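Local structure of CocE/NonD family hydrolase (Staphylococcus aureus subsp. aureus COL, 3III) at residues 38-43 and 77-82; 56-61 and 119-124. The protein is a CocE/NonD family hydrolase, probably a serine hydrolase with an alpha/beta-hydrolase domain and a beta-rich C-terminal domain, whose substrate is not established. All blocks are in the same frame, centred on the assembly; numbering follows the deposited sequence.

Contact 1. Residues 38-43 and 77-82; sequences MIMEKD and GKDNKP
K78 NZ is held by three acceptors: D43 OD1 at 2.7 Å, D79 OD2 at 2.6 Å and the side-chain oxygen of N57. D43, K78 and D79 form a salt-bridge network. It ties the loop after strand 67-74 to strand 36-47 of the large mixed sheet of the alpha/beta-hydrolase fold. From CG the K78 chain is extended, then turns at chi4 (60°). This bend lets NZ lie between the two acids. The two bonds differ in geometry. D79 OD2 offers its syn lone pair. D43 OD1 is met on its anti side, with NZ 31° out of the carboxylate plane. The side chains of D43 and K78 cross at about a right angle. K130 is a second salt-bridge partner of D43 OD1. The lysines probably offset the repulsion between D43 OD1 and D79 OD2, which lie 4.2 Å apart. K42 adds its alkyl chain. Its CG is anti to the backbone N (chi1 -178°) and the rest is extended, which sets CE over the face of the D79 carboxylate, 3.9 Å from D79 OD1. Its NZ bonds to the carbonyl of V19, and at 4.4 Å from D79 OD1 it is beyond salt-bridge range. The other oxygen of D79, OD1, accepts a bond from N57 ND2. The selenomethionine M40 brings its methyl CE to 4.2 Å from D79 OD1.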
loop_
_atom_site.group_PDB
_atom_site.type_symbol
_atom_site.label_atom_id
_atom_site.label_comp_id
_atom_site.label_asym_id
_atom_site.label_seq_id
_atom_site.Cartn_x
_atom_site.Cartn_y
_atom_site.Cartn_z
HETATM N N MSE A 38 10.801 -18.172 25.713
HETATM C CA MSE A 38 11.544 -17.003 25.503
HETATM C C MSE A 38 11.223 -16.073 26.645
HETATM O O MSE A 38 10.349 -16.376 27.474
HETATM C CB MSE A 38 11.183 -16.367 24.160
HETATM C CG MSE A 38 9.776 -15.830 24.072
HETATM SE SE MSE A 38 9.452 -15.259 22.177
HETATM C CE MSE A 38 9.420 -17.095 21.279
ATOM N N ILE A 39 11.916 -14.941 26.649
ATOM C CA ILE A 39 11.653 -13.837 27.544
ATOM C C ILE A 39 10.815 -12.775 26.851
ATOM O O ILE A 39 11.040 -12.436 25.698
ATOM C CB ILE A 39 12.964 -13.231 28.049
ATOM C CG1 ILE A 39 13.613 -14.173 29.064
ATOM C CG2 ILE A 39 12.737 -11.831 28.612
ATOM C CD1 ILE A 39 15.045 -13.754 29.479
HETATM N N MSE A 40 9.796 -12.276 27.542
HETATM C CA MSE A 40 9.108 -11.065 27.143
HETATM C C MSE A 40 9.211 -10.021 28.272
HETATM O O MSE A 40 8.774 -10.265 29.435
HETATM C CB MSE A 40 7.643 -11.369 26.821
HETATM C CG MSE A 40 6.877 -10.129 26.343
HETATM SE SE MSE A 40 4.946 -10.398 26.545
HETATM C CE MSE A 40 4.343 -8.723 25.675
ATOM N N GLU A 41 9.808 -8.886 27.946
ATOM C CA GLU A 41 9.818 -7.725 28.826
ATOM C C GLU A 41 8.664 -6.880 28.376
ATOM O O GLU A 41 8.585 -6.471 27.210
ATOM C CB GLU A 41 11.142 -6.930 28.724
ATOM C CG GLU A 41 12.354 -7.773 28.964
ATOM C CD GLU A 41 13.679 -6.979 29.127
ATOM O OE1 GLU A 41 13.653 -5.761 29.451
ATOM O OE2 GLU A 41 14.735 -7.627 28.956
ATOM N N LYS A 42 7.701 -6.706 29.263
ATOM C CA LYS A 42 6.513 -5.975 28.936
ATOM C C LYS A 42 6.527 -4.587 29.580
ATOM O O LYS A 42 6.841 -4.431 30.789
ATOM C CB LYS A 42 5.293 -6.757 29.396
ATOM C CG LYS A 42 3.994 -6.101 29.055
ATOM C CD LYS A 42 2.804 -6.947 29.428
ATOM C CE LYS A 42 1.551 -6.132 29.150
ATOM N NZ LYS A 42 0.352 -6.927 29.381
ATOM N N ASP A 43 6.121 -3.601 28.789
ATOM C CA ASP A 43 6.032 -2.216 29.251
ATOM C C ASP A 43 7.337 -1.547 29.614
ATOM O O ASP A 43 7.314 -0.643 30.425
ATOM C CB ASP A 43 5.087 -2.048 30.449
ATOM C CG ASP A 43 3.626 -2.186 30.071
ATOM O OD1 ASP A 43 3.257 -1.988 28.875
ATOM O OD2 ASP A 43 2.822 -2.452 30.997
ATOM N N GLY A 77 -1.687 -0.139 19.191
ATOM C CA GLY A 77 -1.700 -0.933 20.401
ATOM C C GLY A 77 -0.645 -2.022 20.311
ATOM O O GLY A 77 -0.748 -2.909 19.476
ATOM N N LYS A 78 0.376 -1.946 21.176
ATOM C CA LYS A 78 1.464 -2.934 21.211
ATOM C C LYS A 78 1.050 -4.275 21.868
ATOM O O LYS A 78 1.776 -5.290 21.683
ATOM C CB LYS A 78 2.682 -2.373 21.922
ATOM C CG LYS A 78 2.516 -2.203 23.450
ATOM C CD LYS A 78 3.845 -1.829 24.119
ATOM C CE LYS A 78 3.746 -1.663 25.612
ATOM N NZ LYS A 78 3.296 -2.917 26.313
ATOM N N ASP A 79 -0.035 -4.286 22.632
ATOM C CA ASP A 79 -0.476 -5.491 23.297
ATOM C C ASP A 79 -1.746 -6.070 22.714
ATOM O O ASP A 79 -2.404 -6.885 23.339
ATOM C CB ASP A 79 -0.645 -5.191 24.780
ATOM C CG ASP A 79 0.651 -4.840 25.399
ATOM O OD1 ASP A 79 1.543 -5.674 25.295
ATOM O OD2 ASP A 79 0.806 -3.733 25.932
ATOM N N ASN A 80 -2.099 -5.660 21.514
ATOM C CA ASN A 80 -3.270 -6.244 20.864
ATOM C C ASN A 80 -3.139 -7.757 20.672
ATOM O O ASN A 80 -2.159 -8.259 20.085
ATOM C CB ASN A 80 -3.564 -5.548 19.528
ATOM C CG ASN A 80 -3.921 -4.056 19.691
ATOM O OD1 ASN A 80 -4.015 -3.488 20.818
ATOM N ND2 ASN A 80 -4.136 -3.418 18.559
ATOM N N LYS A 81 -4.098 -8.482 21.243
ATOM C CA LYS A 81 -4.275 -9.881 20.916
ATOM C C LYS A 81 -4.939 -9.937 19.509
ATOM O O LYS A 81 -5.999 -9.327 19.289
ATOM C CB LYS A 81 -5.112 -10.622 21.999
ATOM C CG LYS A 81 -5.019 -12.139 21.898
ATOM C CD LYS A 81 -5.739 -12.825 23.053
ATOM C CE LYS A 81 -5.902 -14.324 22.797
ATOM N NZ LYS A 81 -6.726 -14.570 21.563
ATOM N N PRO A 82 -4.304 -10.648 18.547
ATOM C CA PRO A 82 -4.933 -10.655 17.202
ATOM C C PRO A 82 -6.376 -11.212 17.227
ATOM O O PRO A 82 -6.641 -12.177 17.960
ATOM C CB PRO A 82 -4.007 -11.558 16.375
ATOM C CG PRO A 82 -3.228 -12.428 17.409
ATOM C CD PRO A 82 -3.184 -11.612 18.687
#

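Contact 2. Residues 56-61 and 119-124; sequences INIFRP and VVVKVA
An antiparallel strand pair in the mixed sheet of the alpha/beta-hydrolase domain joins 56-61 to 119-124. The strand axes approach to 4.7 Å and run at 171° to each other. N57 with K122 and F59 with V120 are hydrogen-bonded pairs. I56 with V123 and I58 with V121 are the non-hydrogen-bonded pairs. Each hydrogen-bonded pair has two bonds. K122 N to N57 O is 2.8 Å and nearly straight at 173°. F59 N to V120 O is also 2.8 Å, and V120 O lies near the ring plane of F59, at its edge. The CA of I58 makes a CA-H...O contact with the same oxygen.

The face with I56, I58, V121 and V123 is aliphatic. I56 CD1 reaches diagonally to V121 CG1 at 4.2 Å, while its CG2 meets V123 CG2. I58 CG2, anti to its own amide nitrogen, crosses to V119 CG1 at 3.9 Å. The other methyl of V119, CG2, packs on R60 CB at 3.6 Å and on P61 CD. Helix 140-154 packs on this face, with W152 against I56 and I58, and V149 against V123.

The other face carries N57, F59, V120 and K122. There K122 bends at chi2 and chi3. NZ points off from 56-61 and is held by a salt bridge to D74 and hydrogen bonds with S72 and S107. Strand 53-60 lies between strands 36-47 and 119-124, and strand 67-74 flanks 119-124 on its other side.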
loop_
_atom_site.group_PDB
_atom_site.type_symbol
_atom_site.label_atom_id
_atom_site.label_comp_id
_atom_site.label_asym_id
_atom_site.label_seq_id
_atom_site.Cartn_x
_atom_site.Cartn_y
_atom_site.Cartn_z
ATOM N N ILE A 56 7.137 0.003 25.126
ATOM C CA ILE A 56 7.506 -1.130 24.218
ATOM C C ILE A 56 7.375 -2.483 24.898
ATOM O O ILE A 56 7.308 -2.585 26.134
ATOM C CB ILE A 56 8.996 -1.012 23.717
ATOM C CG1 ILE A 56 9.987 -1.167 24.879
ATOM C CG2 ILE A 56 9.234 0.359 23.122
ATOM C CD1 ILE A 56 11.540 -1.085 24.462
ATOM N N ASN A 57 7.380 -3.530 24.075
ATOM C CA ASN A 57 7.648 -4.884 24.520
ATOM C C ASN A 57 8.891 -5.396 23.817
ATOM O O ASN A 57 9.120 -5.094 22.651
ATOM C CB ASN A 57 6.497 -5.807 24.134
ATOM C CG ASN A 57 5.183 -5.404 24.764
ATOM O OD1 ASN A 57 5.142 -4.932 25.903
ATOM N ND2 ASN A 57 4.096 -5.678 24.063
ATOM N N ILE A 58 9.662 -6.210 24.517
ATOM C CA ILE A 58 10.837 -6.848 23.965
ATOM C C ILE A 58 10.715 -8.372 24.111
ATOM O O ILE A 58 10.589 -8.882 25.212
ATOM C CB ILE A 58 12.119 -6.449 24.741
ATOM C CG1 ILE A 58 12.347 -4.926 24.776
ATOM C CG2 ILE A 58 13.367 -7.191 24.175
ATOM C CD1 ILE A 58 13.400 -4.456 25.873
ATOM N N PHE A 59 10.766 -9.095 22.999
ATOM C CA PHE A 59 10.797 -10.549 23.030
ATOM C C PHE A 59 12.194 -10.969 22.641
ATOM O O PHE A 59 12.699 -10.538 21.573
ATOM C CB PHE A 59 9.842 -11.088 21.976
ATOM C CG PHE A 59 8.375 -10.783 22.243
ATOM C CD1 PHE A 59 7.598 -11.686 22.902
ATOM C CD2 PHE A 59 7.806 -9.565 21.837
ATOM C CE1 PHE A 59 6.246 -11.404 23.150
ATOM C CE2 PHE A 59 6.487 -9.269 22.051
ATOM C CZ PHE A 59 5.691 -10.188 22.704
ATOM N N ARG A 60 12.812 -11.785 23.479
ATOM C CA ARG A 60 14.178 -12.195 23.256
ATOM C C ARG A 60 14.481 -13.592 23.747
ATOM O O ARG A 60 13.787 -14.110 24.611
ATOM C CB ARG A 60 15.133 -11.170 23.846
ATOM C CG ARG A 60 14.935 -10.869 25.309
ATOM C CD ARG A 60 15.873 -9.742 25.781
ATOM N NE ARG A 60 15.806 -9.606 27.244
ATOM C CZ ARG A 60 16.479 -10.373 28.098
ATOM N NH1 ARG A 60 17.289 -11.323 27.680
ATOM N NH2 ARG A 60 16.315 -10.210 29.401
ATOM N N PRO A 61 15.521 -14.212 23.179
ATOM C CA PRO A 61 15.892 -15.524 23.629
ATOM C C PRO A 61 16.255 -15.537 25.114
ATOM O O PRO A 61 16.808 -14.573 25.664
ATOM C CB PRO A 61 17.081 -15.869 22.751
ATOM C CG PRO A 61 16.949 -15.016 21.586
ATOM C CD PRO A 61 16.394 -13.756 22.095
ATOM N N VAL A 119 15.971 -10.890 18.205
ATOM C CA VAL A 119 15.154 -10.185 19.180
ATOM C C VAL A 119 14.009 -9.488 18.397
ATOM O O VAL A 119 14.212 -9.064 17.283
ATOM C CB VAL A 119 15.990 -9.176 20.018
ATOM C CG1 VAL A 119 15.089 -8.147 20.763
ATOM C CG2 VAL A 119 16.917 -9.915 20.989
ATOM N N VAL A 120 12.785 -9.453 18.960
ATOM C CA VAL A 120 11.696 -8.650 18.417
ATOM C C VAL A 120 11.305 -7.530 19.394
ATOM O O VAL A 120 11.007 -7.795 20.576
ATOM C CB VAL A 120 10.461 -9.500 17.993
ATOM C CG1 VAL A 120 9.310 -8.587 17.518
ATOM C CG2 VAL A 120 10.823 -10.547 16.852
ATOM N N VAL A 121 11.301 -6.277 18.903
ATOM C CA VAL A 121 10.880 -5.134 19.748
ATOM C C VAL A 121 9.635 -4.586 19.137
ATOM O O VAL A 121 9.578 -4.347 17.921
ATOM C CB VAL A 121 11.930 -4.000 19.844
ATOM C CG1 VAL A 121 11.362 -2.822 20.645
ATOM C CG2 VAL A 121 13.298 -4.509 20.398
ATOM N N LYS A 122 8.602 -4.420 19.963
ATOM C CA LYS A 122 7.298 -3.896 19.496
ATOM C C LYS A 122 7.112 -2.549 20.138
ATOM O O LYS A 122 7.110 -2.443 21.360
ATOM C CB LYS A 122 6.146 -4.838 19.893
ATOM C CG LYS A 122 4.791 -4.364 19.420
ATOM C CD LYS A 122 4.604 -4.631 17.893
ATOM C CE LYS A 122 3.693 -3.556 17.308
ATOM N NZ LYS A 122 3.565 -3.544 15.880
ATOM N N VAL A 123 6.966 -1.521 19.314
ATOM C CA VAL A 123 6.975 -0.135 19.751
ATOM C C VAL A 123 5.569 0.447 19.655
ATOM O O VAL A 123 4.917 0.362 18.606
ATOM C CB VAL A 123 7.929 0.743 18.899
ATOM C CG1 VAL A 123 7.903 2.194 19.407
ATOM C CG2 VAL A 123 9.322 0.135 18.934
ATOM N N ALA A 124 5.120 1.010 20.781
ATOM C CA ALA A 124 3.982 1.904 20.811
ATOM C C ALA A 124 4.481 3.332 20.609
ATOM O O ALA A 124 5.159 3.886 21.463
ATOM C CB ALA A 124 3.221 1.762 22.128
#

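How the contacts relate
The two contacts lie side by side, with centres about 7 Å apart, on the same side of the chain's centre. Their segments alternate along the chain: 38-43, 56-61, 77-82, then 119-124. Strands 36-47 and 53-60 follow each other in sequence and are neighbours in the large mixed sheet. Strand 53-60 has 36-47 on one side and 119-124 on the other. Contact 2 is a pairing within the sheet, while contact 1 joins a loop to it. N57 connects them through its amide, and the salt bridge between E41 and R60 is a second link. Together they tie the N-terminal antiparallel strands, and the loop after strand 67-74, into the hydrolase domain.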